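Local coordinates for hypothetical protein (Lactobacillus plantarum, PDB 2IAY), which is of unknown function but may play a role in amino-acid metabolism, at residues Tyr26-Asp30 with Leu31-Lys35; Arg99-Leu102 with Ala103-Glu107. One frame throughout, in Å; residues are numbered along the deposited sequence. Where two conformers were deposited one is given.

Contact 1 of 2, residues Tyr26-Asp30 with Leu31-Lys35; sequences YTLMD and LGFVK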
loop_
_atom_site.group_PDB
_atom_site.type_symbol
_atom_site.label_atom_id
_atom_site.label_comp_id
_atom_site.label_asym_id
_atom_site.label_seq_id
_atom_site.Cartn_x
_atom_site.Cartn_y
_atom_site.Cartn_z
ATOM N N TYR A 26 12.565 -1.863 -11.674
ATOM C CA TYR A 26 12.122 -0.899 -12.670
ATOM C C TYR A 26 10.604 -0.850 -12.725
ATOM O O TYR A 26 10.047 0.175 -13.077
ATOM C CB TYR A 26 12.711 -1.186 -14.071
ATOM C CG TYR A 26 14.226 -1.051 -14.134
ATOM C CD1 TYR A 26 14.907 -0.032 -13.511
ATOM C CD2 TYR A 26 14.962 -1.991 -14.854
ATOM C CE1 TYR A 26 16.334 0.023 -13.588
ATOM C CE2 TYR A 26 16.281 -1.932 -14.975
ATOM C CZ TYR A 26 16.961 -0.955 -14.345
ATOM O OH TYR A 26 18.330 -0.995 -14.520
ATOM N N THR A 27 9.937 -1.964 -12.436
ATOM C CA THR A 27 8.490 -1.970 -12.384
ATOM C C THR A 27 7.977 -1.150 -11.191
ATOM O O THR A 27 7.029 -0.351 -11.321
ATOM C CB THR A 27 7.946 -3.379 -12.379
ATOM O OG1 THR A 27 8.476 -4.039 -13.516
ATOM C CG2 THR A 27 6.394 -3.391 -12.459
ATOM N N LEU A 28 8.610 -1.313 -10.031
ATOM C CA LEU A 28 8.264 -0.471 -8.874
ATOM C C LEU A 28 8.352 1.002 -9.258
ATOM O O LEU A 28 7.459 1.811 -8.975
ATOM C CB LEU A 28 9.137 -0.777 -7.655
ATOM C CG LEU A 28 8.868 -2.123 -6.988
ATOM C CD1 LEU A 28 9.968 -2.391 -6.003
ATOM C CD2 LEU A 28 7.510 -2.168 -6.286
HETATM N N MSE A 29 9.454 1.386 -9.898
HETATM C CA MSE A 29 9.679 2.775 -10.307
HETATM C C MSE A 29 8.607 3.210 -11.271
HETATM O O MSE A 29 8.074 4.301 -11.199
HETATM C CB MSE A 29 11.062 2.918 -10.980
HETATM C CG MSE A 29 12.167 2.736 -9.967
HETATM SE SE MSE A 29 13.922 2.859 -10.774
HETATM C CE MSE A 29 14.899 3.174 -9.088
ATOM N N ASP A 30 8.290 2.345 -12.219
ATOM C CA ASP A 30 7.273 2.643 -13.228
ATOM C C ASP A 30 5.890 2.878 -12.618
ATOM O O ASP A 30 5.099 3.635 -13.164
ATOM C CB ASP A 30 7.207 1.512 -14.271
ATOM C CG ASP A 30 6.386 1.888 -15.494
ATOM O OD1 ASP A 30 6.701 2.957 -16.074
ATOM O OD2 ASP A 30 5.464 1.104 -15.891
ATOM N N LEU A 31 5.599 2.253 -11.481
ATOM C CA LEU A 31 4.317 2.422 -10.785
ATOM C C LEU A 31 4.355 3.528 -9.749
ATOM O O LEU A 31 3.365 3.699 -9.027
ATOM C CB LEU A 31 3.884 1.090 -10.141
ATOM C CG LEU A 31 3.124 0.109 -11.045
ATOM C CD1 LEU A 31 1.743 0.557 -11.376
ATOM C CD2 LEU A 31 3.831 -0.256 -12.352
ATOM N N GLY A 32 5.456 4.264 -9.642
ATOM C CA GLY A 32 5.492 5.435 -8.818
ATOM C C GLY A 32 6.199 5.289 -7.484
ATOM O O GLY A 32 6.207 6.222 -6.692
ATOM N N PHE A 33 6.833 4.159 -7.227
ATOM C CA PHE A 33 7.668 4.030 -6.040
ATOM C C PHE A 33 8.943 4.834 -6.228
ATOM O O PHE A 33 9.485 4.893 -7.332
ATOM C CB PHE A 33 8.052 2.570 -5.756
ATOM C CG PHE A 33 6.939 1.708 -5.243
ATOM C CD1 PHE A 33 5.905 1.303 -6.062
ATOM C CD2 PHE A 33 6.940 1.303 -3.920
ATOM C CE1 PHE A 33 4.902 0.475 -5.571
ATOM C CE2 PHE A 33 5.942 0.492 -3.441
ATOM C CZ PHE A 33 4.912 0.136 -4.240
ATOM N N VAL A 34 9.420 5.393 -5.116
ATOM C CA VAL A 34 10.651 6.231 -5.021
ATOM C C VAL A 34 11.694 5.449 -4.220
ATOM O O VAL A 34 11.376 5.017 -3.115
ATOM C CB VAL A 34 10.336 7.575 -4.296
ATOM C CG1 VAL A 34 11.613 8.404 -4.052
ATOM C CG2 VAL A 34 9.336 8.371 -5.120
ATOM N N LYS A 35 12.884 5.288 -4.750
ATOM C CA LYS A 35 13.958 4.647 -3.999
ATOM C C LYS A 35 14.656 5.680 -3.157
ATOM O O LYS A 35 15.119 6.722 -3.647
ATOM C CB LYS A 35 15.008 3.942 -4.873
ATOM C CG LYS A 35 16.225 3.475 -4.051
ATOM C CD LYS A 35 17.378 2.891 -4.857
ATOM C CE LYS A 35 17.020 1.566 -5.500
ATOM N NZ LYS A 35 18.183 0.842 -6.130
HETATM O O HOH W 1 8.989 6.394 -9.534
#
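Leu28 and Phe33 meet across a Schellman motif that ends helix 25-30 and turns the chain into strand 34-35. The CD2 methyl of Leu28 sits over the centre of one face of the Phe33 ring, 3.8 Å from its centroid and close to the ring normal, a CH-pi contact. In Phe33, CG anti to the carbonyl carbon (chi1 -72°) carries the ring toward Leu28, and chi2 of 72° turns its face to the methyl; Phe43 and Phe105 also pack on the ring. Replacing Phe33 by alanine would probably leave the Leu28 methyl without its aromatic platform and open a gap beside those two phenylalanines. The backbone fixes the pairing: Phe33 N donates to Leu28 O at 3.0 Å, and Gly32 N reaches Met29 O from above the carbonyl plane. Gly32 turns the chain with a positive phi (103°) that would press any beta carbon into the carbonyl oxygen of Leu31, which favours glycine. Thr27 and Leu31 lie side by side, pointing the same way, CG2 to CD2 at 4.1 Å, while the carboxylate of Asp30 is salt-bridged to Arg108. A water ties the last helical turn to the residue just before strand 34-35, donating to Met29 O at 2.8 Å and to Phe33 O at 2.7 Å.

Contact 2 of 2, residues Arg99-Leu102 with Ala103-Glu107; sequences RYIL and ANFIE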
loop_
_atom_site.group_PDB
_atom_site.type_symbol
_atom_site.label_atom_id
_atom_site.label_comp_id
_atom_site.label_asym_id
_atom_site.label_seq_id
_atom_site.Cartn_x
_atom_site.Cartn_y
_atom_site.Cartn_z
ATOM N N ARG A 99 -8.578 -0.015 -3.733
ATOM C CA ARG A 99 -8.593 -1.169 -4.635
ATOM C C ARG A 99 -8.148 -0.839 -6.049
ATOM O O ARG A 99 -7.479 -1.630 -6.708
ATOM C CB ARG A 99 -9.969 -1.813 -4.647
ATOM C CG ARG A 99 -10.366 -2.558 -3.370
ATOM C CD ARG A 99 -9.449 -3.727 -3.037
ATOM N NE ARG A 99 -10.126 -4.562 -2.027
ATOM C CZ ARG A 99 -9.710 -4.856 -0.805
ATOM N NH1 ARG A 99 -8.484 -4.583 -0.428
ATOM N NH2 ARG A 99 -10.551 -5.423 0.050
ATOM N N TYR A 100 -8.516 0.344 -6.533
ATOM C CA TYR A 100 -8.092 0.812 -7.837
ATOM C C TYR A 100 -6.567 0.928 -7.914
ATOM O O TYR A 100 -5.959 0.501 -8.875
ATOM C CB TYR A 100 -8.793 2.174 -8.119
ATOM C CG TYR A 100 -8.533 2.710 -9.505
ATOM C CD1 TYR A 100 -7.410 3.447 -9.798
ATOM C CD2 TYR A 100 -9.399 2.397 -10.542
ATOM C CE1 TYR A 100 -7.176 3.895 -11.123
ATOM C CE2 TYR A 100 -9.204 2.849 -11.822
ATOM C CZ TYR A 100 -8.100 3.577 -12.102
ATOM O OH TYR A 100 -7.917 3.997 -13.384
ATOM N N ILE A 101 -5.972 1.540 -6.897
ATOM C CA ILE A 101 -4.546 1.697 -6.831
ATOM C C ILE A 101 -3.864 0.332 -6.832
ATOM O O ILE A 101 -2.903 0.074 -7.580
ATOM C CB ILE A 101 -4.137 2.543 -5.580
ATOM C CG1 ILE A 101 -4.623 3.985 -5.718
ATOM C CG2 ILE A 101 -2.618 2.489 -5.366
ATOM C CD1 ILE A 101 -4.695 4.745 -4.390
ATOM N N LEU A 102 -4.318 -0.551 -5.947
ATOM C CA LEU A 102 -3.692 -1.863 -5.827
ATOM C C LEU A 102 -3.927 -2.763 -7.022
ATOM O O LEU A 102 -3.116 -3.617 -7.307
ATOM C CB LEU A 102 -4.102 -2.541 -4.525
ATOM C CG LEU A 102 -3.709 -1.802 -3.243
ATOM C CD1 LEU A 102 -4.110 -2.592 -1.999
ATOM C CD2 LEU A 102 -2.220 -1.502 -3.227
ATOM N N ALA A 103 -5.014 -2.549 -7.757
ATOM C CA ALA A 103 -5.264 -3.341 -8.941
ATOM C C ALA A 103 -4.146 -3.140 -9.947
ATOM O O ALA A 103 -3.767 -4.050 -10.635
ATOM C CB ALA A 103 -6.609 -2.927 -9.585
ATOM N N ASN A 104 -3.601 -1.938 -10.037
ATOM C CA ASN A 104 -2.475 -1.690 -10.914
ATOM C C ASN A 104 -1.226 -2.506 -10.485
ATOM O O ASN A 104 -0.470 -2.951 -11.323
ATOM C CB ASN A 104 -2.107 -0.209 -10.978
ATOM C CG ASN A 104 -3.097 0.630 -11.711
ATOM O OD1 ASN A 104 -3.746 0.156 -12.647
ATOM N ND2 ASN A 104 -3.162 1.904 -11.355
ATOM N N PHE A 105 -1.034 -2.627 -9.167
ATOM C CA PHE A 105 0.075 -3.406 -8.655
ATOM C C PHE A 105 -0.115 -4.899 -8.951
ATOM O O PHE A 105 0.854 -5.593 -9.235
ATOM C CB PHE A 105 0.239 -3.174 -7.152
ATOM C CG PHE A 105 0.644 -1.783 -6.710
ATOM C CD1 PHE A 105 0.887 -0.743 -7.590
ATOM C CD2 PHE A 105 0.773 -1.551 -5.365
ATOM C CE1 PHE A 105 1.219 0.514 -7.094
ATOM C CE2 PHE A 105 1.141 -0.298 -4.885
ATOM C CZ PHE A 105 1.322 0.746 -5.759
ATOM N N ILE A 106 -1.368 -5.360 -8.916
ATOM C CA ILE A 106 -1.676 -6.764 -9.278
ATOM C C ILE A 106 -1.397 -6.997 -10.769
ATOM O O ILE A 106 -0.767 -7.967 -11.155
ATOM C CB ILE A 106 -3.115 -7.105 -8.936
ATOM C CG1 ILE A 106 -3.261 -7.132 -7.419
ATOM C CG2 ILE A 106 -3.460 -8.479 -9.532
ATOM C CD1 ILE A 106 -4.679 -7.271 -6.929
ATOM N N GLU A 107 -1.798 -6.066 -11.606
ATOM C CA GLU A 107 -1.596 -6.201 -13.060
ATOM C C GLU A 107 -0.151 -6.107 -13.532
ATOM O O GLU A 107 0.189 -6.600 -14.605
ATOM C CB GLU A 107 -2.437 -5.146 -13.763
ATOM C CG GLU A 107 -3.952 -5.463 -13.647
ATOM C CD GLU A 107 -4.332 -6.927 -13.933
ATOM O OE1 GLU A 107 -3.972 -7.439 -15.011
ATOM O OE2 GLU A 107 -4.979 -7.575 -13.059
HETATM O O HOH W 2 -6.899 0.168 -11.460
HETATM O O HOH W 3 -1.660 2.481 -8.854
#
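Ile101 O is gripped by two partners: a water donates to it at 3.0 Å, and Asn104 N gives it a weak, bent bond at 3.3 Å. The same water accepts from Asn104 ND2, so the amide of Asn104 is bridged back to the helix backbone one turn earlier. With CG anti to the carbonyl carbon (chi1 -71°), the Asn104 amide folds back along the helix. A second water donates to Tyr100 O at 2.8 Å and lies over the centre of one face of the Tyr100 ring; its link to Asn104 OD1 is weak. Two waters thus lie along this polar side, each joining a main-chain carbonyl to the Asn104 side chain.

The apolar side is built differently. Leu102 and Phe105 slant across one another, with CD2 of Leu102 3.7 Å from CD2 of Phe105, while Ile101 CG2 approaches Phe105 CZ more loosely at 4.3 Å. Ile101 O also lies above one face of the Phe105 ring, offset toward its rim. Leu59 receives both Ile101 and Leu102, and Phe43 meets the Phe105 ring edge-to-face. At the start of the segment, the guanidinium of Arg99 is salt-bridged to Asp13.

Beneath the side chains, Ala103 N bonds to Arg99 O at 2.8 Å and Ile106 N to Leu102 O at 2.9 Å. Such i to i+4 bonding, with hydrated carbonyls on one side and packed hydrocarbon on another, is characteristic of an amphipathic helix lying against a beta-sheet: helix 92-107 packs Ile101, Leu102 and Phe105 on the four-stranded antiparallel sheet and also meets Leu111 of the three-stranded one.

How the contacts relate
Contact 1 ends helix 25-30, whereas contact 2 lies within the last turns of helix 92-107. Each pairs a buried leucine and phenylalanine with more exposed neighbours, so both are partly buried, and both turn apolar residues toward strands 41-47 and 57-63. Contact 1 depends on a glycine and capping bonds at a change of direction, and its water bridges two backbone carbonyls; contact 2 keeps to helical bonding and adds an asparagine bridged by water to main-chain carbonyls. The two are joined directly: Phe33 CE1 packs 3.6 Å from Phe105 CZ, and Leu31 CD1 reaches Asn104 CB at 3.9 Å, although the centres of the contacts lie about 14 Å apart.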